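Local coordinates for protein beta-catenin homolog sys-1 (Caenorhabditis elegans, PDB 3C2G) that acts as a beta-catenin of the Wnt asymmetry pathway, binding the TCF factor POP-1 directly and activating or repressing its target genes, at residues L402-P414 with T463-F476. Residues are numbered along the deposited sequence; the frame is centred on the assembly and turned at random.
Sequences LRTLNNFLMMWIP and TILRSFILLLRTPF
T463 sets its methyl CG2 3.8 Å from L402 CB, opening a contact between helix 388-409 and helix 457-472 of the armadillo superhelix. Their local axes run in nearly the same direction, 29° apart, with a closest approach of 9.4 Å, in the side-by-side packing of helices in an armadillo domain. The hydroxyl of T463 is bonded to E459 O within its own helix, while CG2, anti to the backbone N, faces L402. I464, whose CB points away, still meets L402 CD1 through CG1; the same side chain also touches helix 437-448. R466 lays its aliphatic CB near N406 ND2. S467 supplies the polar centre of this mostly apolar interface: its OG donates to N406 OD1 at 2.7 Å, with a C=O...OG angle of 116° and the donor tilted somewhat out of the carbonyl plane. N406 itself is a knob in a hole formed by T463, R466, S467 and L470; CG lies anti to the carbonyl carbon (chi1 -64°), which directs the amide into that hole. An alanine here would probably leave the buried S467 hydroxyl without its acceptor across the interface and a gap among the four residues where the amide sat. L470 then splits its branches: CD1 lies against N406 CB, whereas CD2 meets both I413 CD1 and M410 CE. L471 CD2 comes within 3.9 Å of L409 CD1. The bound peptide packs on R403, N407 and M410 of 402-414, and N407 OD1 is hydrogen-bonded to the peptide backbone. Beyond the helix end, R473 O lies close to I413 CG2. T474 OG1, beside I413 CG1, donates back to L470 O at 2.7 Å, arriving on the face of that carbonyl opposite R473 N. P475 CD approaches W412 O, and the F476 ring turns its edge to W412, CE2 lying 4.3 Å from W412 CB.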
loop_
_atom_site.group_PDB
_atom_site.type_symbol
_atom_site.label_atom_id
_atom_site.label_comp_id
_atom_site.label_asym_id
_atom_site.label_seq_id
_atom_site.Cartn_x
_atom_site.Cartn_y
_atom_site.Cartn_z
ATOM N N LEU A 402 -6.427 15.929 -8.384
ATOM C CA LEU A 402 -7.428 16.122 -9.420
ATOM C C LEU A 402 -8.561 15.116 -9.330
ATOM O O LEU A 402 -9.715 15.438 -9.651
ATOM C CB LEU A 402 -6.791 16.063 -10.802
ATOM C CG LEU A 402 -5.728 17.110 -11.119
ATOM C CD1 LEU A 402 -5.095 16.728 -12.422
ATOM C CD2 LEU A 402 -6.274 18.552 -11.186
ATOM N N ARG A 403 -8.254 13.900 -8.899
ATOM C CA ARG A 403 -9.311 12.910 -8.667
ATOM C C ARG A 403 -10.206 13.362 -7.494
ATOM O O ARG A 403 -11.418 13.184 -7.512
ATOM C CB ARG A 403 -8.706 11.525 -8.415
ATOM C CG ARG A 403 -9.507 10.379 -9.012
ATOM C CD ARG A 403 -8.831 8.987 -8.846
ATOM N NE ARG A 403 -8.191 8.832 -7.541
ATOM C CZ ARG A 403 -6.875 8.773 -7.363
ATOM N NH1 ARG A 403 -6.058 8.824 -8.419
ATOM N NH2 ARG A 403 -6.379 8.669 -6.127
ATOM N N THR A 404 -9.613 13.981 -6.485
ATOM C CA THR A 404 -10.403 14.523 -5.397
ATOM C C THR A 404 -11.265 15.681 -5.897
ATOM O O THR A 404 -12.446 15.758 -5.551
ATOM C CB THR A 404 -9.523 15.000 -4.240
ATOM O OG1 THR A 404 -8.630 13.947 -3.877
ATOM C CG2 THR A 404 -10.378 15.411 -3.040
ATOM N N LEU A 405 -10.676 16.558 -6.711
ATOM C CA LEU A 405 -11.409 17.667 -7.310
ATOM C C LEU A 405 -12.633 17.171 -8.052
ATOM O O LEU A 405 -13.719 17.702 -7.874
ATOM C CB LEU A 405 -10.526 18.497 -8.259
ATOM C CG LEU A 405 -11.172 19.730 -8.944
ATOM C CD1 LEU A 405 -11.676 20.725 -7.922
ATOM C CD2 LEU A 405 -10.216 20.427 -9.928
ATOM N N ASN A 406 -12.447 16.134 -8.857
ATOM C CA ASN A 406 -13.494 15.598 -9.711
ATOM C C ASN A 406 -14.646 14.998 -8.924
ATOM O O ASN A 406 -15.803 15.126 -9.325
ATOM C CB ASN A 406 -12.912 14.584 -10.698
ATOM C CG ASN A 406 -11.907 15.213 -11.675
ATOM O OD1 ASN A 406 -11.751 16.438 -11.738
ATOM N ND2 ASN A 406 -11.224 14.367 -12.443
ATOM N N ASN A 407 -14.339 14.372 -7.790
ATOM C CA ASN A 407 -15.373 13.890 -6.868
ATOM C C ASN A 407 -16.206 15.007 -6.240
ATOM O O ASN A 407 -17.358 14.784 -5.891
ATOM C CB ASN A 407 -14.774 12.980 -5.795
ATOM C CG ASN A 407 -14.283 11.655 -6.362
ATOM O OD1 ASN A 407 -14.726 11.225 -7.433
ATOM N ND2 ASN A 407 -13.347 11.010 -5.659
ATOM N N PHE A 408 -15.633 16.205 -6.119
ATOM C CA PHE A 408 -16.383 17.391 -5.678
ATOM C C PHE A 408 -17.288 17.964 -6.769
ATOM O O PHE A 408 -18.451 18.253 -6.522
ATOM C CB PHE A 408 -15.448 18.511 -5.215
ATOM C CG PHE A 408 -14.794 18.262 -3.902
ATOM C CD1 PHE A 408 -15.543 17.941 -2.785
ATOM C CD2 PHE A 408 -13.421 18.386 -3.773
ATOM C CE1 PHE A 408 -14.930 17.715 -1.567
ATOM C CE2 PHE A 408 -12.796 18.164 -2.555
ATOM C CZ PHE A 408 -13.554 17.826 -1.449
ATOM N N LEU A 409 -16.746 18.140 -7.972
ATOM C CA LEU A 409 -17.432 18.903 -9.016
ATOM C C LEU A 409 -18.757 18.282 -9.466
ATOM O O LEU A 409 -19.608 18.976 -10.001
ATOM C CB LEU A 409 -16.506 19.187 -10.204
ATOM C CG LEU A 409 -15.281 20.067 -9.920
ATOM C CD1 LEU A 409 -14.265 20.061 -11.069
ATOM C CD2 LEU A 409 -15.679 21.488 -9.558
HETATM N N MSE A 410 -18.929 16.991 -9.215
HETATM C CA MSE A 410 -20.174 16.288 -9.516
HETATM C C MSE A 410 -21.391 16.976 -8.905
HETATM O O MSE A 410 -22.394 17.195 -9.593
HETATM C CB MSE A 410 -20.095 14.845 -9.021
HETATM C CG MSE A 410 -18.840 14.118 -9.466
HETATM SE SE MSE A 410 -18.989 13.202 -11.196
HETATM C CE MSE A 410 -19.800 14.581 -12.338
HETATM N N MSE A 411 -21.281 17.324 -7.622
HETATM C CA MSE A 411 -22.323 18.041 -6.880
HETATM C C MSE A 411 -23.037 19.128 -7.684
HETATM O O MSE A 411 -24.246 19.263 -7.612
HETATM C CB MSE A 411 -21.721 18.705 -5.638
HETATM C CG MSE A 411 -21.221 17.756 -4.561
HETATM SE SE MSE A 411 -20.184 18.721 -3.191
HETATM C CE MSE A 411 -21.538 20.027 -2.604
ATOM N N TRP A 412 -22.274 19.897 -8.449
ATOM C CA TRP A 412 -22.744 21.174 -8.959
ATOM C C TRP A 412 -23.066 21.200 -10.438
ATOM O O TRP A 412 -23.447 22.242 -10.968
ATOM C CB TRP A 412 -21.721 22.256 -8.642
ATOM C CG TRP A 412 -21.448 22.354 -7.205
ATOM C CD1 TRP A 412 -22.359 22.558 -6.219
ATOM C CD2 TRP A 412 -20.176 22.242 -6.564
ATOM N NE1 TRP A 412 -21.738 22.586 -5.003
ATOM C CE2 TRP A 412 -20.393 22.398 -5.183
ATOM C CE3 TRP A 412 -18.869 22.032 -7.025
ATOM C CZ2 TRP A 412 -19.357 22.354 -4.253
ATOM C CZ3 TRP A 412 -17.840 21.991 -6.100
ATOM C CH2 TRP A 412 -18.091 22.149 -4.728
ATOM N N ILE A 413 -22.909 20.063 -11.101
ATOM C CA ILE A 413 -23.230 19.979 -12.512
ATOM C C ILE A 413 -24.661 19.464 -12.657
ATOM O O ILE A 413 -25.005 18.424 -12.080
ATOM C CB ILE A 413 -22.199 19.134 -13.287
ATOM C CG1 ILE A 413 -20.804 19.744 -13.102
ATOM C CG2 ILE A 413 -22.542 19.084 -14.774
ATOM C CD1 ILE A 413 -19.662 18.823 -13.415
ATOM N N PRO A 414 -25.506 20.220 -13.391
ATOM C CA PRO A 414 -26.927 19.917 -13.598
ATOM C C PRO A 414 -27.174 18.485 -14.049
ATOM O O PRO A 414 -26.794 18.114 -15.156
ATOM C CB PRO A 414 -27.342 20.900 -14.708
ATOM C CG PRO A 414 -26.054 21.475 -15.247
ATOM C CD PRO A 414 -25.129 21.466 -14.082
ATOM N N THR A 463 -6.915 11.791 -16.283
ATOM C CA THR A 463 -7.593 12.458 -15.160
ATOM C C THR A 463 -7.666 13.970 -15.373
ATOM O O THR A 463 -8.638 14.615 -14.994
ATOM C CB THR A 463 -6.875 12.148 -13.814
ATOM O OG1 THR A 463 -6.838 10.733 -13.616
ATOM C CG2 THR A 463 -7.587 12.783 -12.628
ATOM N N ILE A 464 -6.633 14.529 -15.987
ATOM C CA ILE A 464 -6.610 15.951 -16.289
ATOM C C ILE A 464 -7.718 16.319 -17.284
ATOM O O ILE A 464 -8.397 17.336 -17.108
ATOM C CB ILE A 464 -5.253 16.388 -16.836
ATOM C CG1 ILE A 464 -4.203 16.358 -15.722
ATOM C CG2 ILE A 464 -5.348 17.787 -17.446
ATOM C CD1 ILE A 464 -2.782 16.527 -16.220
ATOM N N LEU A 465 -7.905 15.491 -18.313
ATOM C CA LEU A 465 -8.928 15.765 -19.308
ATOM C C LEU A 465 -10.276 15.816 -18.613
ATOM O O LEU A 465 -11.105 16.692 -18.899
ATOM C CB LEU A 465 -8.939 14.718 -20.424
ATOM C CG LEU A 465 -7.689 14.631 -21.288
ATOM C CD1 LEU A 465 -7.825 13.489 -22.301
ATOM C CD2 LEU A 465 -7.391 15.957 -21.986
ATOM N N ARG A 466 -10.470 14.882 -17.688
ATOM C CA ARG A 466 -11.708 14.798 -16.934
ATOM C C ARG A 466 -11.930 16.071 -16.102
ATOM O O ARG A 466 -13.032 16.617 -16.069
ATOM C CB ARG A 466 -11.698 13.557 -16.043
ATOM C CG ARG A 466 -12.983 12.769 -16.101
ATOM C CD ARG A 466 -13.947 13.193 -15.048
ATOM N NE ARG A 466 -15.330 12.974 -15.465
ATOM C CZ ARG A 466 -16.174 12.166 -14.839
ATOM N NH1 ARG A 466 -15.762 11.490 -13.768
ATOM N NH2 ARG A 466 -17.423 12.045 -15.273
ATOM N N SER A 467 -10.880 16.541 -15.442
ATOM C CA SER A 467 -10.958 17.774 -14.676
ATOM C C SER A 467 -11.455 18.958 -15.515
ATOM O O SER A 467 -12.307 19.711 -15.061
ATOM C CB SER A 467 -9.607 18.097 -14.029
ATOM O OG SER A 467 -9.425 17.283 -12.886
ATOM N N PHE A 468 -10.911 19.108 -16.723
ATOM C CA PHE A 468 -11.307 20.169 -17.630
ATOM C C PHE A 468 -12.750 19.998 -18.071
ATOM O O PHE A 468 -13.509 20.962 -18.091
ATOM C CB PHE A 468 -10.380 20.230 -18.844
ATOM C CG PHE A 468 -9.056 20.856 -18.553
ATOM C CD1 PHE A 468 -8.981 22.144 -18.046
ATOM C CD2 PHE A 468 -7.869 20.166 -18.799
ATOM C CE1 PHE A 468 -7.734 22.726 -17.769
ATOM C CE2 PHE A 468 -6.620 20.752 -18.518
ATOM C CZ PHE A 468 -6.559 22.023 -18.006
ATOM N N ILE A 469 -13.124 18.770 -18.410
ATOM C CA ILE A 469 -14.505 18.451 -18.728
ATOM C C ILE A 469 -15.436 18.959 -17.625
ATOM O O ILE A 469 -16.354 19.730 -17.895
ATOM C CB ILE A 469 -14.707 16.943 -18.949
ATOM C CG1 ILE A 469 -14.043 16.510 -20.256
ATOM C CG2 ILE A 469 -16.193 16.588 -18.973
ATOM C CD1 ILE A 469 -13.832 15.005 -20.381
ATOM N N LEU A 470 -15.186 18.549 -16.387
ATOM C CA LEU A 470 -16.059 18.916 -15.277
ATOM C C LEU A 470 -16.025 20.404 -14.922
ATOM O O LEU A 470 -17.067 20.999 -14.644
ATOM C CB LEU A 470 -15.745 18.074 -14.047
ATOM C CG LEU A 470 -15.940 16.567 -14.213
ATOM C CD1 LEU A 470 -15.547 15.824 -12.929
ATOM C CD2 LEU A 470 -17.369 16.229 -14.639
ATOM N N LEU A 471 -14.836 21.003 -14.918
ATOM C CA LEU A 471 -14.719 22.436 -14.666
ATOM C C LEU A 471 -15.547 23.242 -15.667
ATOM O O LEU A 471 -16.272 24.148 -15.279
ATOM C CB LEU A 471 -13.269 22.897 -14.694
ATOM C CG LEU A 471 -12.482 22.646 -13.412
ATOM C CD1 LEU A 471 -10.988 22.824 -13.667
ATOM C CD2 LEU A 471 -12.955 23.531 -12.257
ATOM N N LEU A 472 -15.464 22.882 -16.944
ATOM C CA LEU A 472 -16.127 23.648 -17.993
ATOM C C LEU A 472 -17.628 23.402 -18.021
ATOM O O LEU A 472 -18.350 24.164 -18.632
ATOM C CB LEU A 472 -15.513 23.378 -19.371
ATOM C CG LEU A 472 -14.032 23.695 -19.598
ATOM C CD1 LEU A 472 -13.643 23.221 -20.966
ATOM C CD2 LEU A 472 -13.676 25.170 -19.441
ATOM N N ARG A 473 -18.097 22.360 -17.349
ATOM C CA ARG A 473 -19.530 22.088 -17.272
ATOM C C ARG A 473 -20.128 22.629 -15.985
ATOM O O ARG A 473 -21.315 22.456 -15.719
ATOM C CB ARG A 473 -19.797 20.596 -17.381
ATOM C CG ARG A 473 -19.751 20.075 -18.796
ATOM C CD ARG A 473 -19.686 18.566 -18.819
ATOM N NE ARG A 473 -20.947 17.961 -18.409
ATOM C CZ ARG A 473 -21.081 16.702 -17.991
ATOM N NH1 ARG A 473 -20.017 15.899 -17.923
ATOM N NH2 ARG A 473 -22.287 16.248 -17.639
ATOM N N THR A 474 -19.294 23.284 -15.185
ATOM C CA THR A 474 -19.708 23.865 -13.916
ATOM C C THR A 474 -20.168 25.301 -14.169
ATOM O O THR A 474 -19.373 26.137 -14.589
ATOM C CB THR A 474 -18.541 23.830 -12.910
ATOM O OG1 THR A 474 -18.215 22.470 -12.624
ATOM C CG2 THR A 474 -18.902 24.514 -11.640
ATOM N N PRO A 475 -21.451 25.584 -13.909
ATOM C CA PRO A 475 -22.134 26.838 -14.271
ATOM C C PRO A 475 -21.431 28.113 -13.796
ATOM O O PRO A 475 -21.290 29.050 -14.577
ATOM C CB PRO A 475 -23.500 26.703 -13.585
ATOM C CG PRO A 475 -23.725 25.237 -13.494
ATOM C CD PRO A 475 -22.358 24.656 -13.209
ATOM N N PHE A 476 -20.988 28.151 -12.542
ATOM C CA PHE A 476 -20.356 29.359 -12.008
ATOM C C PHE A 476 -18.897 29.549 -12.413
ATOM O O PHE A 476 -18.301 30.570 -12.087
ATOM C CB PHE A 476 -20.457 29.399 -10.487
ATOM C CG PHE A 476 -19.718 28.291 -9.805
ATOM C CD1 PHE A 476 -18.357 28.406 -9.537
ATOM C CD2 PHE A 476 -20.386 27.130 -9.420
ATOM C CE1 PHE A 476 -17.677 27.371 -8.899
ATOM C CE2 PHE A 476 -19.707 26.103 -8.773
ATOM C CZ PHE A 476 -18.357 26.222 -8.512
#